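Transcriptional regulator, MarR family (Listeria monocytogenes str. 4b, PDB 2QWW) probably binds DNA as a dimeric winged helix-turn-helix repressor of the multiple antibiotic-resistance (MarR) family, regulating transcription. Local coordinates at residues I47-S52 / K63-T68; A74-L79 / L99-S104. All coordinates share one frame; numbering follows the deposited sequence.

Contact 1: residues I47-S52 / K63-T68; sequences INVIYS and KRLIIT
Val49 meets Arg64 and Leu65 where helix 41-52 packs against helix 58-65 in a winged helix-turn-helix domain, the latter being the first helix of the helix-turn-helix in the usual MarR arrangement. The contact is a worked example of how one small branched residue can serve two quite different neighbours. The two methyls of Val49 divide the work. CG1, held anti to the backbone N (chi1 168°), lies against the arginine, 3.8 Å from Arg64 CD and 3.5 Å from Arg64 NH1, an approach to the guanidinium that is neither over its face nor at its edge. CG2, on the other branch, rests 3.7 Å from Leu65 CD2, an apolar touch extended along helix 41-52, where Leu65 also packs on Ala45 and Met46. One residue further on, Ile50 turns away from this surface and into the domain, packing on Leu61, Leu101 and Leu103. At the end of the helix Ser52 faces the arginine again. The Arg64 chain runs past Val49 in the opposite direction and bends at its third torsion (chi3 -78°), which carries the guanidinium toward the helix end, where NH1 hydrogen-bonds to Thr53 OG1. Ser52 OG lies in the plane of the guanidinium, at its edge, but at 3.8 Å from Arg64 NH1 it is a neighbour and not a hydrogen-bond partner.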
ATOM      1  N   ILE A  47       9.114   5.688  10.929  1.00 36.82           N
ATOM      2  CA  ILE A  47      10.129   6.717  10.698  1.00 36.35           C
ATOM      3  C   ILE A  47       9.554   7.833   9.848  1.00 36.92           C
ATOM      4  O   ILE A  47       9.742   8.998  10.154  1.00 35.45           O
ATOM      5  CB  ILE A  47      11.370   6.152   9.973  1.00 36.77           C
ATOM      6  CG1 ILE A  47      12.134   5.172  10.861  1.00 39.84           C
ATOM      7  CG2 ILE A  47      12.322   7.274   9.554  1.00 36.95           C
ATOM      8  CD1 ILE A  47      12.985   5.796  11.926  1.00 43.50           C
ATOM      9  N   ASN A  48       8.828   7.453   8.803  1.00 39.31           N
ATOM     10  CA  ASN A  48       8.228   8.395   7.872  1.00 41.08           C
ATOM     11  C   ASN A  48       7.108   9.252   8.480  1.00 40.84           C
ATOM     12  O   ASN A  48       7.019  10.447   8.188  1.00 42.09           O
ATOM     13  CB  ASN A  48       7.777   7.651   6.611  1.00 40.58           C
ATOM     14  CG  ASN A  48       8.970   7.104   5.797  1.00 43.33           C
ATOM     15  OD1 ASN A  48      10.035   7.728   5.744  1.00 46.16           O
ATOM     16  ND2 ASN A  48       8.783   5.941   5.157  1.00 42.79           N
ATOM     17  N   VAL A  49       6.288   8.652   9.330  1.00 39.52           N
ATOM     18  CA  VAL A  49       5.268   9.388  10.059  1.00 39.02           C
ATOM     19  C   VAL A  49       5.944  10.394  10.981  1.00 38.71           C
ATOM     20  O   VAL A  49       5.562  11.551  11.024  1.00 38.98           O
ATOM     21  CB  VAL A  49       4.400   8.468  10.914  1.00 38.48           C
ATOM     22  CG1 VAL A  49       3.534   9.268  11.876  1.00 40.84           C
ATOM     23  CG2 VAL A  49       3.522   7.544  10.032  1.00 40.30           C
ATOM     24  N   ILE A  50       6.971   9.960  11.700  1.00 38.90           N
ATOM     25  CA  ILE A  50       7.662  10.846  12.650  1.00 38.38           C
ATOM     26  C   ILE A  50       8.365  12.002  11.932  1.00 39.87           C
ATOM     27  O   ILE A  50       8.528  13.103  12.486  1.00 41.29           O
ATOM     28  CB  ILE A  50       8.652  10.050  13.556  1.00 37.46           C
ATOM     29  CG1 ILE A  50       7.906   9.023  14.403  1.00 37.80           C
ATOM     30  CG2 ILE A  50       9.394  10.964  14.494  1.00 37.01           C
ATOM     31  CD1 ILE A  50       8.819   8.085  15.198  1.00 38.18           C
ATOM     32  N   TYR A  51       8.801  11.756  10.706  1.00 41.19           N
ATOM     33  CA  TYR A  51       9.481  12.775   9.926  1.00 43.43           C
ATOM     34  C   TYR A  51       8.528  13.914   9.563  1.00 43.28           C
ATOM     35  O   TYR A  51       8.897  15.080   9.643  1.00 42.17           O
ATOM     36  CB  TYR A  51      10.057  12.165   8.644  1.00 45.63           C
ATOM     37  CG  TYR A  51      10.907  13.116   7.823  1.00 48.17           C
ATOM     38  CD1 TYR A  51      12.002  13.769   8.385  1.00 50.44           C
ATOM     39  CD2 TYR A  51      10.643  13.328   6.476  1.00 53.69           C
ATOM     40  CE1 TYR A  51      12.792  14.627   7.636  1.00 51.84           C
ATOM     41  CE2 TYR A  51      11.424  14.183   5.717  1.00 53.52           C
ATOM     42  CZ  TYR A  51      12.505  14.829   6.305  1.00 54.25           C
ATOM     43  OH  TYR A  51      13.290  15.672   5.551  1.00 53.30           O
ATOM     44  N   SER A  52       7.305  13.571   9.178  1.00 43.30           N
ATOM     45  CA  SER A  52       6.332  14.579   8.771  1.00 45.50           C
ATOM     46  C   SER A  52       5.625  15.254   9.946  1.00 45.33           C
ATOM     47  O   SER A  52       5.025  16.321   9.783  1.00 45.07           O
ATOM     48  CB  SER A  52       5.285  13.957   7.853  1.00 46.26           C
ATOM     49  OG  SER A  52       4.498  12.994   8.538  1.00 51.08           O
ATOM     50  N   LYS A  63      -2.170   4.889  16.245  1.00 49.07           N
ATOM     51  CA  LYS A  63      -3.450   5.086  15.553  1.00 48.68           C
ATOM     52  C   LYS A  63      -3.258   5.402  14.085  1.00 48.23           C
ATOM     53  O   LYS A  63      -4.061   4.989  13.252  1.00 48.47           O
ATOM     54  CB  LYS A  63      -4.289   6.193  16.223  1.00 48.12           C
ATOM     55  N   ARG A  64      -2.197   6.124  13.757  1.00 47.13           N
ATOM     56  CA  ARG A  64      -1.931   6.441  12.357  1.00 47.92           C
ATOM     57  C   ARG A  64      -1.371   5.226  11.602  1.00 49.12           C
ATOM     58  O   ARG A  64      -1.669   5.028  10.421  1.00 49.88           O
ATOM     59  CB  ARG A  64      -0.980   7.626  12.222  1.00 47.57           C
ATOM     60  CG  ARG A  64      -1.037   8.210  10.830  1.00 49.72           C
ATOM     61  CD  ARG A  64      -0.077   9.325  10.600  1.00 51.85           C
ATOM     62  NE  ARG A  64      -0.446  10.626  11.150  1.00 48.74           N
ATOM     63  CZ  ARG A  64       0.314  11.710  11.006  1.00 49.32           C
ATOM     64  NH1 ARG A  64       1.458  11.647  10.342  1.00 51.70           N
ATOM     65  NH2 ARG A  64      -0.052  12.869  11.513  1.00 53.85           N
ATOM     66  N   LEU A  65      -0.553   4.425  12.278  1.00 49.75           N
ATOM     67  CA  LEU A  65       0.012   3.212  11.682  1.00 49.09           C
ATOM     68  C   LEU A  65      -0.994   2.060  11.748  1.00 51.01           C
ATOM     69  O   LEU A  65      -0.814   1.043  11.090  1.00 51.12           O
ATOM     70  CB  LEU A  65       1.290   2.816  12.413  1.00 48.54           C
ATOM     71  CG  LEU A  65       2.452   3.821  12.374  1.00 45.84           C
ATOM     72  CD1 LEU A  65       3.533   3.414  13.340  1.00 45.07           C
ATOM     73  CD2 LEU A  65       3.001   3.973  10.986  1.00 44.40           C
ATOM     74  N   ILE A  66      -2.036   2.223  12.557  1.00 52.94           N
ATOM     75  CA  ILE A  66      -3.075   1.214  12.722  1.00 54.73           C
ATOM     76  C   ILE A  66      -2.392  -0.067  13.199  1.00 55.68           C
ATOM     77  O   ILE A  66      -2.463  -1.114  12.551  1.00 57.78           O
ATOM     78  CB  ILE A  66      -3.909   1.005  11.425  1.00 55.04           C
ATOM     79  CG1 ILE A  66      -4.289   2.353  10.804  1.00 55.28           C
ATOM     80  CG2 ILE A  66      -5.181   0.187  11.718  1.00 56.20           C
ATOM     81  CD1 ILE A  66      -5.115   2.232   9.554  1.00 56.59           C
ATOM     82  N   ILE A  67      -1.708   0.055  14.335  1.00 55.02           N
ATOM     83  CA  ILE A  67      -0.988  -1.049  14.955  1.00 55.03           C
ATOM     84  C   ILE A  67      -1.369  -1.101  16.420  1.00 55.49           C
ATOM     85  O   ILE A  67      -1.970  -0.166  16.948  1.00 54.52           O
ATOM     86  CB  ILE A  67       0.555  -0.903  14.836  1.00 54.50           C
ATOM     87  CG1 ILE A  67       1.041   0.405  15.478  1.00 54.09           C
ATOM     88  CG2 ILE A  67       0.984  -0.965  13.380  1.00 58.70           C
ATOM     89  CD1 ILE A  67       2.536   0.637  15.379  1.00 55.81           C
ATOM     90  N   THR A  68      -0.984  -2.195  17.070  1.00 55.78           N
ATOM     91  CA  THR A  68      -1.255  -2.413  18.477  1.00 55.87           C
ATOM     92  C   THR A  68      -0.492  -1.378  19.293  1.00 55.31           C
ATOM     93  O   THR A  68       0.467  -0.785  18.807  1.00 54.66           O
ATOM     94  CB  THR A  68      -0.719  -3.795  18.905  1.00 56.17           C
ATOM     95  OG1 THR A  68      -0.518  -4.622  17.752  1.00 60.00           O
ATOM     96  CG2 THR A  68      -1.647  -4.460  19.907  1.00 57.35           C
TER

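Contact 2: residues A74-L79 / L99-S104; sequences ANVDGL and LTLKLS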
ATOM      1  N   ALA A  74       7.079  -1.278  21.473  1.00 43.07           N
ATOM      2  CA  ALA A  74       8.286  -2.090  21.260  1.00 42.02           C
ATOM      3  C   ALA A  74       9.104  -1.509  20.096  1.00 40.25           C
ATOM      4  O   ALA A  74      10.316  -1.314  20.202  1.00 38.95           O
ATOM      5  CB  ALA A  74       7.915  -3.529  20.976  1.00 42.61           C
ATOM      6  N   ASN A  75       8.417  -1.246  18.989  1.00 39.17           N
ATOM      7  CA  ASN A  75       9.015  -0.640  17.813  1.00 37.76           C
ATOM      8  C   ASN A  75       9.653   0.712  18.090  1.00 36.75           C
ATOM      9  O   ASN A  75      10.703   1.015  17.539  1.00 35.92           O
ATOM     10  CB  ASN A  75       7.982  -0.454  16.719  1.00 39.00           C
ATOM     11  CG  ASN A  75       7.604  -1.744  16.042  1.00 43.74           C
ATOM     12  OD1 ASN A  75       7.641  -2.820  16.636  1.00 50.64           O
ATOM     13  ND2 ASN A  75       7.230  -1.639  14.772  1.00 52.66           N
ATOM     14  N   VAL A  76       9.001   1.530  18.918  1.00 36.89           N
ATOM     15  CA  VAL A  76       9.534   2.834  19.313  1.00 34.67           C
ATOM     16  C   VAL A  76      10.805   2.665  20.118  1.00 34.25           C
ATOM     17  O   VAL A  76      11.766   3.375  19.875  1.00 35.49           O
ATOM     18  CB  VAL A  76       8.520   3.660  20.132  1.00 34.73           C
ATOM     19  CG1 VAL A  76       9.195   4.809  20.881  1.00 34.42           C
ATOM     20  CG2 VAL A  76       7.439   4.196  19.250  1.00 33.35           C
ATOM     21  N   ASP A  77      10.823   1.753  21.088  1.00 33.85           N
ATOM     22  CA  ASP A  77      12.042   1.568  21.876  1.00 34.51           C
ATOM     23  C   ASP A  77      13.190   1.070  20.980  1.00 30.60           C
ATOM     24  O   ASP A  77      14.333   1.467  21.160  1.00 27.00           O
ATOM     25  CB  ASP A  77      11.822   0.640  23.078  1.00 36.99           C
ATOM     26  CG  ASP A  77      12.748   0.981  24.246  1.00 44.46           C
ATOM     27  OD1 ASP A  77      13.919   1.362  24.015  1.00 55.25           O
ATOM     28  OD2 ASP A  77      12.301   0.885  25.413  1.00 58.07           O
ATOM     29  N   GLY A  78      12.860   0.242  19.991  1.00 29.31           N
ATOM     30  CA  GLY A  78      13.834  -0.230  19.010  1.00 29.98           C
ATOM     31  C   GLY A  78      14.445   0.911  18.201  1.00 30.15           C
ATOM     32  O   GLY A  78      15.658   0.976  18.039  1.00 30.03           O
ATOM     33  N   LEU A  79      13.612   1.819  17.701  1.00 29.89           N
ATOM     34  CA  LEU A  79      14.107   2.964  16.953  1.00 30.03           C
ATOM     35  C   LEU A  79      14.901   3.894  17.819  1.00 29.93           C
ATOM     36  O   LEU A  79      15.759   4.586  17.308  1.00 30.27           O
ATOM     37  CB  LEU A  79      12.990   3.741  16.281  1.00 32.13           C
ATOM     38  CG  LEU A  79      12.172   3.020  15.220  1.00 34.16           C
ATOM     39  CD1 LEU A  79      11.161   3.990  14.679  1.00 36.60           C
ATOM     40  CD2 LEU A  79      13.057   2.490  14.114  1.00 33.21           C
ATOM     41  N   LEU A  99       4.330   9.670  25.313  1.00 46.68           N
ATOM     42  CA  LEU A  99       5.674   9.993  24.857  1.00 44.02           C
ATOM     43  C   LEU A  99       5.635  10.663  23.475  1.00 40.37           C
ATOM     44  O   LEU A  99       4.895  10.226  22.595  1.00 39.20           O
ATOM     45  CB  LEU A  99       6.481   8.698  24.801  1.00 44.40           C
ATOM     46  CG  LEU A  99       7.932   8.750  24.338  1.00 44.98           C
ATOM     47  CD1 LEU A  99       8.775   9.570  25.300  1.00 46.64           C
ATOM     48  CD2 LEU A  99       8.452   7.333  24.224  1.00 45.25           C
ATOM     49  N   THR A 100       6.407  11.736  23.297  1.00 37.45           N
ATOM     50  CA  THR A 100       6.475  12.449  22.021  1.00 36.08           C
ATOM     51  C   THR A 100       7.861  12.294  21.410  1.00 35.86           C
ATOM     52  O   THR A 100       8.860  12.297  22.121  1.00 36.12           O
ATOM     53  CB  THR A 100       6.147  13.927  22.175  1.00 36.79           C
ATOM     54  OG1 THR A 100       7.029  14.506  23.145  1.00 36.99           O
ATOM     55  CG2 THR A 100       4.725  14.105  22.628  1.00 37.92           C
ATOM     56  N   LEU A 101       7.915  12.252  20.085  1.00 36.43           N
ATOM     57  CA  LEU A 101       9.138  11.914  19.376  1.00 37.83           C
ATOM     58  C   LEU A 101       9.481  12.776  18.176  1.00 37.66           C
ATOM     59  O   LEU A 101       8.588  13.258  17.479  1.00 36.92           O
ATOM     60  CB  LEU A 101       8.952  10.490  18.809  1.00 36.73           C
ATOM     61  CG  LEU A 101       8.499   9.364  19.748  1.00 38.95           C
ATOM     62  CD1 LEU A 101       8.097   8.145  18.964  1.00 42.17           C
ATOM     63  CD2 LEU A 101       9.590   9.024  20.753  1.00 41.75           C
ATOM     64  N   LYS A 102      10.784  12.921  17.919  1.00 38.11           N
ATOM     65  CA  LYS A 102      11.275  13.505  16.665  1.00 39.43           C
ATOM     66  C   LYS A 102      12.400  12.593  16.170  1.00 38.60           C
ATOM     67  O   LYS A 102      12.970  11.837  16.952  1.00 39.48           O
ATOM     68  CB  LYS A 102      11.756  14.955  16.813  1.00 38.17           C
ATOM     69  CG  LYS A 102      13.080  15.184  17.502  1.00 41.81           C
ATOM     70  CD  LYS A 102      13.409  16.666  17.469  1.00 42.74           C
ATOM     71  CE  LYS A 102      14.709  17.026  18.188  1.00 52.48           C
ATOM     72  NZ  LYS A 102      15.941  16.801  17.372  1.00 54.23           N
ATOM     73  N   LEU A 103      12.701  12.648  14.878  1.00 37.76           N
ATOM     74  CA  LEU A 103      13.794  11.855  14.316  1.00 36.88           C
ATOM     75  C   LEU A 103      15.127  12.498  14.564  1.00 36.66           C
ATOM     76  O   LEU A 103      15.246  13.711  14.507  1.00 36.40           O
ATOM     77  CB  LEU A 103      13.692  11.745  12.805  1.00 35.69           C
ATOM     78  CG  LEU A 103      12.494  11.032  12.211  1.00 36.56           C
ATOM     79  CD1 LEU A 103      12.731  10.914  10.734  1.00 36.87           C
ATOM     80  CD2 LEU A 103      12.313   9.653  12.829  1.00 35.01           C
ATOM     81  N   SER A 104      16.142  11.669  14.773  1.00 36.72           N
ATOM     82  CA  SER A 104      17.504  12.152  14.915  1.00 36.38           C
ATOM     83  C   SER A 104      17.915  12.434  13.479  1.00 36.20           C
ATOM     84  O   SER A 104      17.122  12.208  12.547  1.00 35.03           O
ATOM     85  CB  SER A 104      18.399  11.072  15.501  1.00 36.54           C
ATOM     86  OG  SER A 104      18.394   9.953  14.626  1.00 36.72           O
TER
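No ring, amide or guanidinium takes part where Val76 meets Leu99 and Leu101, so there are no faces or edges to assign; the contact is aliphatic throughout. It illustrates how a winged helix-turn-helix domain ties the second helix of the helix-turn-helix, 69-81, the probable DNA-recognition helix by analogy with other MarR proteins, to the base of the wing. Val76 and Leu101 reach toward each other tip to tip. With CG1 anti to the backbone N (chi1 163°) and CG2 beside it, the valine presents both methyls to one leucine methyl: Leu101 CD1 sits 4.0 Å from Val76 CG1 and equally far from Val76 CG2. Leu99, two residues earlier, adds a looser touch, its CD2 4.3 Å from Val76 CG1. Helix 58-65 flanks the leucines, Val58 touching both and Leu61 touching Leu101, while backbone bonds from Leu101 to Gly55 and Ile56 fix the strand. All three touching residues are buried, and no hydrogen bond joins the two segments. The attraction here is therefore dispersion and the exclusion of water, so the contact itself imposes no bond direction, and shape complementarity probably contributes to how the helix rests by the strand.

In the fold
Contact 1 and contact 2 follow one another along the chain, and their centres lie about 10 Å apart, on the same side of the chain's centre. They tie together elements of one domain: the first braces helix 58-65 against helix 41-52, the second joins the next helix of the same motif, 69-81, probably the DNA-recognition helix as in other MarR proteins, to strand 100-103. Leu103 bridges them, its CD1 lying 3.6 Å from Tyr51 CB and its CD2 3.6 Å from Ile50 CG2. A second bridge runs between Ile47 CD1 and Leu79 CD1, 3.8 Å apart. Contact 1 lies at the surface, whereas the touching residues of contact 2 are buried.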